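Local coordinates for protein methylaspartate ammonia-lyase (Citrobacter amalonaticus, PDB 1KKR) that catalyses the reversible, magnesium-dependent anti elimination of ammonia from (2S,3S)-3-methylaspartate to give mesaconate, at residues F15-Q20 / A49-S54; F170-D175 / P387-D392; E273-A278 / R286-I291; V305-C310 / M327-T332. All blocks are in the same frame, centred on the assembly; numbering follows the deposited sequence.

Contact 1: F15-Q20 / A49-S54; sequences FYFDDQ and AGECVS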
# COMPACT_ATOMS: atom_id res chain seq x y z
N PHE A 15 -0.52 1.15 -9.26
CA PHE A 15 0.54 0.89 -10.24
C PHE A 15 0.43 1.73 -11.50
O PHE A 15 0.36 2.94 -11.39
CB PHE A 15 0.78 -0.60 -10.49
CG PHE A 15 2.22 -0.91 -10.91
CD1 PHE A 15 3.30 -0.58 -10.12
CD2 PHE A 15 2.48 -1.49 -12.13
CE1 PHE A 15 4.58 -0.81 -10.56
CE2 PHE A 15 3.75 -1.76 -12.54
CZ PHE A 15 4.80 -1.42 -11.77
N TYR A 16 0.59 1.14 -12.67
CA TYR A 16 0.70 1.87 -13.91
C TYR A 16 -0.18 1.17 -14.92
O TYR A 16 -0.35 -0.05 -14.87
CB TYR A 16 2.22 1.97 -14.39
CG TYR A 16 2.94 2.79 -13.35
CD1 TYR A 16 3.37 2.21 -12.16
CD2 TYR A 16 3.01 4.16 -13.48
CE1 TYR A 16 3.91 2.97 -11.17
CE2 TYR A 16 3.54 4.92 -12.52
CZ TYR A 16 3.97 4.34 -11.35
OH TYR A 16 4.42 5.20 -10.40
N PHE A 17 -0.76 1.96 -15.80
CA PHE A 17 -1.26 1.42 -17.04
C PHE A 17 -0.09 1.18 -18.00
O PHE A 17 0.60 2.13 -18.32
CB PHE A 17 -2.19 2.40 -17.71
CG PHE A 17 -3.44 2.62 -16.96
CD1 PHE A 17 -4.08 1.57 -16.40
CD2 PHE A 17 -3.96 3.88 -16.78
CE1 PHE A 17 -5.25 1.75 -15.71
CE2 PHE A 17 -5.14 4.06 -16.08
CZ PHE A 17 -5.77 3.00 -15.56
N ASP A 18 0.06 -0.05 -18.50
CA ASP A 18 1.12 -0.37 -19.47
C ASP A 18 0.52 -0.79 -20.82
O ASP A 18 -0.44 -1.57 -20.87
CB ASP A 18 2.04 -1.49 -18.96
CG ASP A 18 3.00 -1.05 -17.84
OD1 ASP A 18 3.27 0.17 -17.69
OD2 ASP A 18 3.57 -1.90 -17.11
N ASP A 19 1.11 -0.34 -21.91
CA ASP A 19 0.70 -0.81 -23.22
C ASP A 19 1.41 -2.10 -23.52
O ASP A 19 2.53 -2.14 -24.04
CB ASP A 19 1.03 0.26 -24.22
CG ASP A 19 0.74 -0.11 -25.66
OD1 ASP A 19 0.53 -1.29 -26.05
OD2 ASP A 19 0.75 0.83 -26.47
N GLN A 20 0.74 -3.18 -23.17
CA GLN A 20 1.22 -4.51 -23.41
C GLN A 20 1.71 -4.75 -24.84
O GLN A 20 2.69 -5.44 -25.04
CB GLN A 20 0.09 -5.49 -23.16
CG GLN A 20 0.60 -6.83 -22.69
CD GLN A 20 -0.52 -7.84 -22.41
OE1 GLN A 20 -1.50 -7.90 -23.15
NE2 GLN A 20 -0.38 -8.62 -21.34
N ALA A 49 0.54 6.64 -15.54
CA ALA A 49 0.06 6.45 -14.17
C ALA A 49 -1.23 5.66 -14.13
O ALA A 49 -2.08 5.92 -14.91
CB ALA A 49 -0.21 7.78 -13.54
N GLY A 50 -1.38 4.73 -13.20
CA GLY A 50 -2.65 4.05 -13.03
C GLY A 50 -3.62 5.00 -12.34
O GLY A 50 -3.30 5.76 -11.42
N GLU A 51 -4.85 4.94 -12.80
CA GLU A 51 -5.91 5.76 -12.25
C GLU A 51 -7.13 4.93 -11.79
O GLU A 51 -7.35 3.83 -12.28
CB GLU A 51 -6.34 6.72 -13.35
CG GLU A 51 -5.17 7.59 -13.88
CD GLU A 51 -5.55 8.62 -14.92
OE1 GLU A 51 -6.73 9.05 -14.96
OE2 GLU A 51 -4.63 8.98 -15.70
N CYS A 52 -7.93 5.50 -10.90
CA CYS A 52 -9.16 4.93 -10.42
C CYS A 52 -10.20 6.02 -10.18
O CYS A 52 -9.87 7.22 -10.19
CB CYS A 52 -8.87 4.25 -9.09
SG CYS A 52 -8.30 5.32 -7.77
N VAL A 53 -11.44 5.64 -9.96
CA VAL A 53 -12.46 6.57 -9.55
C VAL A 53 -13.08 5.98 -8.33
O VAL A 53 -13.56 4.87 -8.39
CB VAL A 53 -13.54 6.71 -10.59
CG1 VAL A 53 -14.72 7.54 -10.04
CG2 VAL A 53 -12.97 7.30 -11.84
N SER A 54 -12.96 6.69 -7.21
CA SER A 54 -13.57 6.31 -5.96
C SER A 54 -15.11 6.67 -5.98
O SER A 54 -15.54 7.75 -6.47
CB SER A 54 -12.86 6.99 -4.76
OG SER A 54 -11.57 6.52 -4.56
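G50 N donates to F15 O at 3.1 Å, in a moderately bent bond that is the one hydrogen bond linking residues 15-20 with 49-54. The short strands 16-18 and 49-54 run at 113° to each other, so a single antiparallel bridge forms, Y16 with A49, a non-hydrogen-bonded pair whose side chains diverge. Residues 49-54 lie on strand 47-59, the middle strand of the antiparallel sheet of the N-terminal, enolase-N-like region, and 15-20 is the end of strand 3-18, where the chain turns a corner at F15 and leaves that sheet.

One aromatic contact stands out, a CH-pi contact of F17: G50 CA lies 4.0 Å from the ring centroid and 12° off its normal, over one face. CG of F17 stands beside its backbone N (chi1 -67°), which swings the ring over the backbone of 49-51. Its CE2 therefore also comes obliquely to E51 N at 3.4 Å, and meets E51 CB as an apolar neighbour. Y16 is a lesser neighbour; its CD2 approaches A49 CA at 3.8 Å, at a slant.

The polar ends point to other partners. E51 OE1 accepts from A86 N, and Y16 OH bonds to D392 of the second subunit. K187 of that subunit lies against the Y16 ring in a cation-pi contact and donates to F15 O.

Because F15 O serves both G50 N and a lysine of the partner chain, the chemistry ties this corner to the dimer interface, while within these two segments the F17 ring meets mainly backbone atoms of 49-51.

Contact 2: F170-D175 / P387-D392; sequences FGQSGD and PGMGFD. With 2AS ((2S,3S)-3-methyl-aspartic acid), chain E.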
# COMPACT_ATOMS: atom_id res chain seq x y z
N PHE A 170 -1.09 -15.08 -1.64
CA PHE A 170 -0.02 -15.21 -2.65
C PHE A 170 0.65 -13.88 -2.98
O PHE A 170 -0.01 -12.92 -3.38
CB PHE A 170 -0.65 -15.87 -3.88
CG PHE A 170 0.21 -15.86 -5.15
CD1 PHE A 170 1.55 -16.19 -5.14
CD2 PHE A 170 -0.38 -15.61 -6.39
CE1 PHE A 170 2.28 -16.25 -6.33
CE2 PHE A 170 0.36 -15.63 -7.55
CZ PHE A 170 1.70 -15.95 -7.52
N GLY A 171 1.97 -13.83 -2.81
CA GLY A 171 2.75 -12.61 -3.03
C GLY A 171 3.40 -12.57 -4.40
O GLY A 171 3.88 -13.59 -4.91
N GLN A 172 3.40 -11.38 -5.01
CA GLN A 172 3.93 -11.26 -6.35
C GLN A 172 5.08 -10.32 -6.28
O GLN A 172 5.00 -9.30 -5.64
CB GLN A 172 2.87 -10.83 -7.36
CG GLN A 172 2.38 -9.34 -7.35
CD GLN A 172 1.61 -9.05 -8.64
OE1 GLN A 172 2.01 -9.52 -9.74
NE2 GLN A 172 0.49 -8.33 -8.52
N SER A 173 6.15 -10.68 -6.94
CA SER A 173 7.37 -9.95 -6.76
C SER A 173 7.67 -8.89 -7.81
O SER A 173 8.59 -8.07 -7.61
CB SER A 173 8.49 -10.96 -6.92
OG SER A 173 8.54 -11.44 -8.29
N GLY A 174 6.96 -8.95 -8.94
CA GLY A 174 7.39 -8.23 -10.13
C GLY A 174 8.80 -8.72 -10.51
O GLY A 174 9.14 -9.89 -10.28
N ASP A 175 9.65 -7.84 -11.04
CA ASP A 175 10.98 -8.29 -11.51
C ASP A 175 11.97 -8.42 -10.34
O ASP A 175 13.08 -8.91 -10.49
CB ASP A 175 11.58 -7.33 -12.55
CG ASP A 175 11.11 -7.63 -13.97
OD1 ASP A 175 11.16 -8.81 -14.44
OD2 ASP A 175 10.61 -6.72 -14.66
N PRO A 387 -3.07 -4.24 -3.62
CA PRO A 387 -2.45 -3.97 -4.90
C PRO A 387 -0.98 -3.61 -4.68
O PRO A 387 -0.49 -3.82 -3.58
CB PRO A 387 -3.21 -2.71 -5.34
CG PRO A 387 -3.42 -1.95 -4.06
CD PRO A 387 -3.56 -3.02 -3.01
N GLY A 388 -0.32 -3.08 -5.72
CA GLY A 388 1.03 -2.54 -5.65
C GLY A 388 2.11 -3.57 -6.00
O GLY A 388 1.87 -4.76 -6.03
N MSE A 389 3.30 -3.10 -6.31
CA MSE A 389 4.42 -4.02 -6.58
C MSE A 389 5.44 -4.00 -5.45
O MSE A 389 6.44 -4.75 -5.50
CB MSE A 389 5.08 -3.74 -7.91
CG MSE A 389 4.25 -4.19 -9.10
SE MSE A 389 4.34 -6.13 -9.06
CE MSE A 389 3.42 -6.39 -10.00
N GLY A 390 5.14 -3.23 -4.39
CA GLY A 390 5.99 -3.18 -3.22
C GLY A 390 5.88 -4.41 -2.34
O GLY A 390 6.80 -4.71 -1.57
N PHE A 391 4.79 -5.18 -2.51
CA PHE A 391 4.42 -6.34 -1.67
C PHE A 391 4.05 -6.03 -0.20
O PHE A 391 3.00 -6.46 0.31
CB PHE A 391 5.48 -7.45 -1.72
CG PHE A 391 5.36 -8.44 -0.58
CD1 PHE A 391 6.17 -8.33 0.54
CD2 PHE A 391 4.36 -9.38 -0.59
CE1 PHE A 391 6.03 -9.22 1.59
CE2 PHE A 391 4.20 -10.26 0.47
CZ PHE A 391 5.04 -10.18 1.55
N ASP A 392 4.92 -5.32 0.51
CA ASP A 392 4.64 -5.10 1.92
C ASP A 392 3.28 -4.44 2.13
O ASP A 392 2.52 -4.86 3.02
CB ASP A 392 5.70 -4.19 2.54
CG ASP A 392 7.10 -4.72 2.36
OD1 ASP A 392 7.41 -5.79 2.96
OD2 ASP A 392 7.93 -4.15 1.62
C 2AS E . -0.89 -7.92 -12.30
O 2AS E . -0.51 -7.34 -11.27
CA 2AS E . -0.19 -9.19 -12.83
N 2AS E . 1.21 -9.33 -12.39
CB 2AS E . -1.08 -10.44 -12.53
CG 2AS E . -0.55 -11.68 -13.21
OD1 2AS E . -1.23 -12.68 -13.40
C4 2AS E . -1.31 -10.81 -11.07
OD2 2AS E . 0.60 -11.65 -13.62
OXT 2AS E . -1.85 -7.45 -12.91
O HOH W 1 -0.33 -6.88 -6.15
O HOH W 2 3.31 -6.93 -4.77
O HOH W 3 7.71 -7.00 -4.69
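G388 O accepts from two waters, and both lead on to Q172: one, 2.9 Å from G388 O, also donates to Q172 O, and the other, 3.1 Å from G388 O, accepts from Q172 NE2. The two loops so bridged follow strands 169-170 and 382-384, adjacent parallel strands of the TIM barrel, and lie at the substrate site.

Q172 holds the amino-acid end of the bound (2S,3S)-3-methylaspartate with both atoms of its amide. The ligand's N donates to Q172 OE1 at 2.8 Å, and Q172 NE2 donates to the ligand's O, on the carboxylate next to the amino group, at 3.1 Å and 156°. With water as its second acceptor, NE2 has a partner for each of its N-H groups, which fixes the amide's rotation. CG of Q172 sits between its backbone N and carbonyl carbon (chi1 74°), and the extended remainder carries the amide to the ligand.

M389, a selenomethionine, crosses Q172 at about a right angle, its CE 3.4 Å from Q172 OE1. Its chain bends at chi2, and SE rests 3.9 Å from G174 CA, a glycine with positive phi. At the other end of the contact F391 CD2 reaches G171 CA obliquely, at 4.4 Å. A third water joins the two backbones, donating to S173 O and to M389 O, the latter at 2.7 Å.

Contact 3: E273-A278 / R286-I291; sequences EGPVDA and RMLTAI. With MG (magnesium ion), chain C.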
# COMPACT_ATOMS: atom_id res chain seq x y z
N GLU A 273 1.86 -20.88 -13.68
CA GLU A 273 0.75 -20.13 -14.25
C GLU A 273 1.14 -19.71 -15.65
O GLU A 273 2.29 -19.32 -15.90
CB GLU A 273 0.44 -18.89 -13.38
CG GLU A 273 -0.60 -17.94 -13.97
CD GLU A 273 -1.09 -16.84 -13.04
OE1 GLU A 273 -0.86 -16.92 -11.83
OE2 GLU A 273 -1.78 -15.93 -13.53
N GLY A 274 0.16 -19.80 -16.53
CA GLY A 274 0.22 -19.32 -17.90
C GLY A 274 1.29 -19.94 -18.76
O GLY A 274 2.07 -19.25 -19.40
N PRO A 275 1.36 -21.25 -18.73
CA PRO A 275 2.44 -21.92 -19.40
C PRO A 275 2.52 -21.62 -20.90
O PRO A 275 3.66 -21.52 -21.41
CB PRO A 275 2.11 -23.40 -19.13
CG PRO A 275 0.64 -23.45 -18.90
CD PRO A 275 0.49 -22.21 -18.03
N VAL A 276 1.38 -21.53 -21.57
CA VAL A 276 1.34 -21.24 -23.00
C VAL A 276 0.30 -20.13 -23.20
O VAL A 276 -0.46 -19.79 -22.28
CB VAL A 276 0.94 -22.44 -23.88
CG1 VAL A 276 1.77 -23.65 -23.61
CG2 VAL A 276 -0.47 -22.85 -23.61
N ASP A 277 0.30 -19.55 -24.39
CA ASP A 277 -0.71 -18.58 -24.82
C ASP A 277 -0.93 -18.90 -26.30
O ASP A 277 -0.12 -18.55 -27.15
CB ASP A 277 -0.25 -17.14 -24.64
CG ASP A 277 -1.32 -16.13 -25.02
OD1 ASP A 277 -2.36 -16.49 -25.61
OD2 ASP A 277 -1.20 -14.93 -24.77
N ALA A 278 -1.94 -19.71 -26.57
CA ALA A 278 -2.32 -20.15 -27.91
C ALA A 278 -3.00 -19.01 -28.73
O ALA A 278 -3.34 -19.21 -29.88
CB ALA A 278 -3.29 -21.35 -27.76
N ARG A 286 -7.93 -25.89 -25.11
CA ARG A 286 -7.38 -27.17 -25.59
C ARG A 286 -5.91 -27.37 -25.26
O ARG A 286 -5.49 -28.47 -24.90
CB ARG A 286 -7.56 -27.32 -27.12
CG ARG A 286 -9.01 -27.57 -27.63
CD ARG A 286 -9.13 -27.74 -29.19
NE ARG A 286 -9.20 -26.45 -29.89
CZ ARG A 286 -10.33 -25.77 -30.13
NH1 ARG A 286 -10.28 -24.61 -30.77
NH2 ARG A 286 -11.51 -26.24 -29.72
N MSE A 287 -5.10 -26.33 -25.35
CA MSE A 287 -3.71 -26.62 -25.05
C MSE A 287 -3.50 -26.89 -23.58
O MSE A 287 -2.73 -27.74 -23.21
CB MSE A 287 -2.76 -25.53 -25.41
CG MSE A 287 -1.38 -26.17 -25.43
SE MSE A 287 -1.05 -26.05 -27.26
CE MSE A 287 -0.19 -24.40 -26.75
N LEU A 288 -4.15 -26.11 -22.73
CA LEU A 288 -4.02 -26.37 -21.29
C LEU A 288 -4.46 -27.81 -20.99
O LEU A 288 -3.75 -28.56 -20.32
CB LEU A 288 -4.76 -25.35 -20.46
CG LEU A 288 -4.18 -23.93 -20.54
CD1 LEU A 288 -4.85 -23.06 -19.58
CD2 LEU A 288 -2.69 -24.00 -20.25
N THR A 289 -5.59 -28.21 -21.54
CA THR A 289 -6.03 -29.59 -21.38
C THR A 289 -4.96 -30.60 -21.74
O THR A 289 -4.64 -31.50 -20.93
CB THR A 289 -7.25 -29.83 -22.23
OG1 THR A 289 -8.30 -28.98 -21.74
CG2 THR A 289 -7.80 -31.22 -22.07
N ALA A 290 -4.40 -30.46 -22.95
CA ALA A 290 -3.35 -31.41 -23.36
C ALA A 290 -2.15 -31.36 -22.43
O ALA A 290 -1.60 -32.40 -22.10
CB ALA A 290 -2.93 -31.20 -24.80
N ILE A 291 -1.73 -30.18 -21.97
CA ILE A 291 -0.60 -30.17 -21.03
C ILE A 291 -0.94 -30.93 -19.69
O ILE A 291 -0.12 -31.67 -19.16
CB ILE A 291 -0.19 -28.73 -20.71
CG1 ILE A 291 0.65 -28.12 -21.85
CG2 ILE A 291 0.63 -28.67 -19.40
CD1 ILE A 291 0.97 -26.57 -21.66
MG MG C . -0.82 -14.34 -14.78
O HOH W 4 -0.27 -13.10 -16.41
O HOH W 5 -0.42 -15.57 -16.50
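A278 and M287 bring the two backbones closest, 7.2 Å between their CA atoms, as the irregular segment 273-278 passes beside helix 286-291, so side chains alone bridge the gap.

The bridging groups are all apolar. V276 is met by three helix residues. Its CG2 touches M287 CE at 3.5 Å, with the two side chains meeting at a slant, and more loosely L288 CD2, while its CG1 meets I291 CD1 tip to tip at 3.6 Å. M287, a selenomethionine, has CG anti to its backbone N (chi1 -163°) and bends at both following torsions, which brings CE round to the valine; the same CE lies at the margin of A278 CB. P275 extends the patch, its CG 3.6 Å from L288 CD2 where the two side chains cross at about a right angle, and 4.2 Å from I291 CD1. Beyond the patch L288 and I291 also pack on I304 of the next strand, so the helix lies against the barrel wall.

E273, at the start of the loop, serves the metal instead. Its extended chain puts OE2 2.2 Å from the magnesium ion, and OE1 accepts from H236 NE2. Two waters, D238, D307 and the substrate complete the coordination. A metal-binding carboxylate at the end of a barrel strand, followed by a loop packed on the next helix, is the beta-alpha arrangement of the TIM-barrel domain in enolase-type enzymes.

Contact 4: V305-C310 / M327-T332; sequences VADEWC and MVQIKT. With MG (magnesium ion), chain C; 2AS ((2S,3S)-3-methyl-aspartic acid), chain E.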
# COMPACT_ATOMS: atom_id res chain seq x y z
N VAL A 305 -1.90 -23.36 -13.90
CA VAL A 305 -2.89 -22.33 -13.69
C VAL A 305 -3.21 -21.51 -14.97
O VAL A 305 -2.32 -20.90 -15.56
CB VAL A 305 -2.40 -21.27 -12.67
CG1 VAL A 305 -3.52 -20.26 -12.36
CG2 VAL A 305 -1.86 -21.89 -11.37
N ALA A 306 -4.49 -21.46 -15.34
CA ALA A 306 -4.96 -20.59 -16.42
C ALA A 306 -5.01 -19.15 -15.99
O ALA A 306 -5.27 -18.86 -14.83
CB ALA A 306 -6.34 -21.02 -16.84
N ASP A 307 -4.75 -18.22 -16.91
CA ASP A 307 -5.02 -16.80 -16.62
C ASP A 307 -5.48 -16.12 -17.89
O ASP A 307 -6.66 -15.84 -18.05
CB ASP A 307 -3.77 -16.18 -15.99
CG ASP A 307 -3.85 -14.65 -15.78
OD1 ASP A 307 -4.94 -14.05 -15.80
OD2 ASP A 307 -2.83 -13.98 -15.52
N GLU A 308 -4.56 -15.87 -18.82
CA GLU A 308 -4.92 -15.21 -20.08
C GLU A 308 -6.00 -15.99 -20.80
O GLU A 308 -5.88 -17.19 -20.94
CB GLU A 308 -3.70 -15.10 -20.97
CG GLU A 308 -2.66 -14.04 -20.53
CD GLU A 308 -1.86 -14.31 -19.24
OE1 GLU A 308 -1.29 -13.29 -18.72
OE2 GLU A 308 -1.71 -15.48 -18.79
N TRP A 309 -7.01 -15.28 -21.30
CA TRP A 309 -8.16 -15.83 -22.03
C TRP A 309 -9.25 -16.35 -21.10
O TRP A 309 -10.35 -16.71 -21.56
CB TRP A 309 -7.76 -16.87 -23.07
CG TRP A 309 -6.84 -16.27 -23.98
CD1 TRP A 309 -5.52 -16.51 -24.06
CD2 TRP A 309 -7.11 -15.19 -24.90
NE1 TRP A 309 -4.95 -15.71 -25.01
CE2 TRP A 309 -5.89 -14.87 -25.53
CE3 TRP A 309 -8.25 -14.48 -25.27
CZ2 TRP A 309 -5.78 -13.87 -26.51
CZ3 TRP A 309 -8.14 -13.47 -26.24
CH2 TRP A 309 -6.92 -13.18 -26.84
N CYS A 310 -8.98 -16.29 -19.80
CA CYS A 310 -9.92 -16.73 -18.78
C CYS A 310 -10.39 -15.53 -18.00
O CYS A 310 -9.92 -15.32 -16.89
CB CYS A 310 -9.26 -17.73 -17.84
SG CYS A 310 -10.49 -18.62 -16.81
N MSE A 327 -6.05 -25.07 -11.61
CA MSE A 327 -6.45 -23.79 -11.00
C MSE A 327 -6.67 -22.72 -12.10
O MSE A 327 -6.02 -22.75 -13.13
CB MSE A 327 -5.32 -23.33 -10.05
CG MSE A 327 -5.55 -22.04 -9.18
SE MSE A 327 -3.96 -21.68 -8.29
CE MSE A 327 -4.39 -21.65 -7.11
N VAL A 328 -7.58 -21.78 -11.88
CA VAL A 328 -7.80 -20.68 -12.81
C VAL A 328 -7.73 -19.38 -12.05
O VAL A 328 -8.25 -19.28 -10.91
CB VAL A 328 -9.19 -20.69 -13.48
CG1 VAL A 328 -9.34 -21.87 -14.44
CG2 VAL A 328 -10.27 -20.71 -12.46
N GLN A 329 -7.08 -18.38 -12.64
CA GLN A 329 -7.08 -17.07 -12.00
C GLN A 329 -8.33 -16.29 -12.33
O GLN A 329 -8.52 -15.90 -13.46
CB GLN A 329 -5.84 -16.20 -12.32
CG GLN A 329 -5.93 -14.88 -11.53
CD GLN A 329 -4.83 -13.81 -11.76
OE1 GLN A 329 -5.03 -12.66 -11.37
NE2 GLN A 329 -3.69 -14.19 -12.30
N ILE A 330 -9.09 -15.97 -11.29
CA ILE A 330 -10.26 -15.14 -11.38
C ILE A 330 -9.66 -13.73 -11.16
O ILE A 330 -9.43 -13.29 -10.03
CB ILE A 330 -11.23 -15.52 -10.24
CG1 ILE A 330 -11.60 -17.00 -10.33
CG2 ILE A 330 -12.45 -14.63 -10.27
CD1 ILE A 330 -12.43 -17.56 -9.13
N LYS A 331 -9.40 -13.03 -12.24
CA LYS A 331 -8.69 -11.77 -12.16
C LYS A 331 -9.76 -10.71 -11.90
O LYS A 331 -10.35 -10.21 -12.83
CB LYS A 331 -7.87 -11.57 -13.43
CG LYS A 331 -6.79 -10.48 -13.26
CD LYS A 331 -5.87 -10.39 -14.46
CE LYS A 331 -4.65 -11.21 -14.29
NZ LYS A 331 -3.81 -11.41 -15.51
N THR A 332 -10.02 -10.43 -10.61
CA THR A 332 -11.21 -9.71 -10.16
C THR A 332 -11.70 -8.54 -11.01
O THR A 332 -12.88 -8.46 -11.28
CB THR A 332 -11.16 -9.36 -8.65
OG1 THR A 332 -10.00 -8.61 -8.32
CG2 THR A 332 -11.01 -10.66 -7.83
MG MG C . -0.82 -14.34 -14.78
C 2AS E . -0.89 -7.92 -12.30
O 2AS E . -0.51 -7.34 -11.27
CA 2AS E . -0.19 -9.19 -12.83
N 2AS E . 1.21 -9.33 -12.39
CB 2AS E . -1.08 -10.44 -12.53
CG 2AS E . -0.55 -11.68 -13.21
OD1 2AS E . -1.23 -12.68 -13.40
C4 2AS E . -1.31 -10.81 -11.07
OD2 2AS E . 0.60 -11.65 -13.62
OXT 2AS E . -1.85 -7.45 -12.91
O HOH W 4 -0.27 -13.10 -16.41
O HOH W 5 -0.42 -15.57 -16.50
O HOH W 6 -10.79 -13.89 -14.60
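D307 and K331 meet in a salt bridge in which NZ reaches both carboxylate oxygens on their syn lone pairs, D307 OD2 at 2.8 Å and D307 OD1 at 2.9 Å from K331 NZ. D307 OD2 has a second duty, binding the magnesium ion at 2.2 Å. The two side chains cross at about a right angle, and the lysine's bend at chi3 (-93°) turns NZ onto the carboxylate; K331 is the proton acceptor of the reaction.

Q329 has both amide atoms engaged. NE2 donates to OD1 of the bound (2S,3S)-3-methylaspartate at 3.1 Å and 154°, and to E273 OE2 in a weak bond, while OE1 accepts from G359 N. D307 OD2 is near NE2 too, but the angle there is too poor for a bond. The ligand's OD1 also binds the magnesium ion. Two waters on the metal donate to the carboxylate of E308, one of them 2.5 Å from E308 OE1.

Behind this polar cluster lies a beta-alpha-beta unit of the TIM barrel, strands 303-306 and 327-330 running parallel with helix 313-321 between them. A306 uses both backbone groups: its N donates to M327 O at 3.0 Å, and its O accepts from Q329 N at 2.9 Å, nearly straight at 165°. On one face V305 CG2 and M327 SE lie side by side; on the other V328 meets A306 CB and C310 SG. Past the strands a water accepts from K331 N at 2.9 Å and lies within bonding distance of C310 O, linking the two segments.

Contact 1 comes first in sequence and sits in the N-terminal sheet; the other three belong to the TIM-barrel domain. Contact 2 joins the first and last barrel strands' loops, so contacts 3 and 4, in series, fall between its two segments. Contacts 3 and 4 are about 12 Å apart between centres and share the magnesium ion and two waters; G274 N and V305 O, and D277 OD1 and W309 NE1, probably also hydrogen-bond. Contacts 2 and 4, about 18 Å apart between centres, grip different ends of one substrate. Contact 1 touches contact 2, F15 CE1 lying 3.7 Å from M389 CG, so the N-terminal region adjoins the substrate-binding loops, and the second subunit touches both contacts.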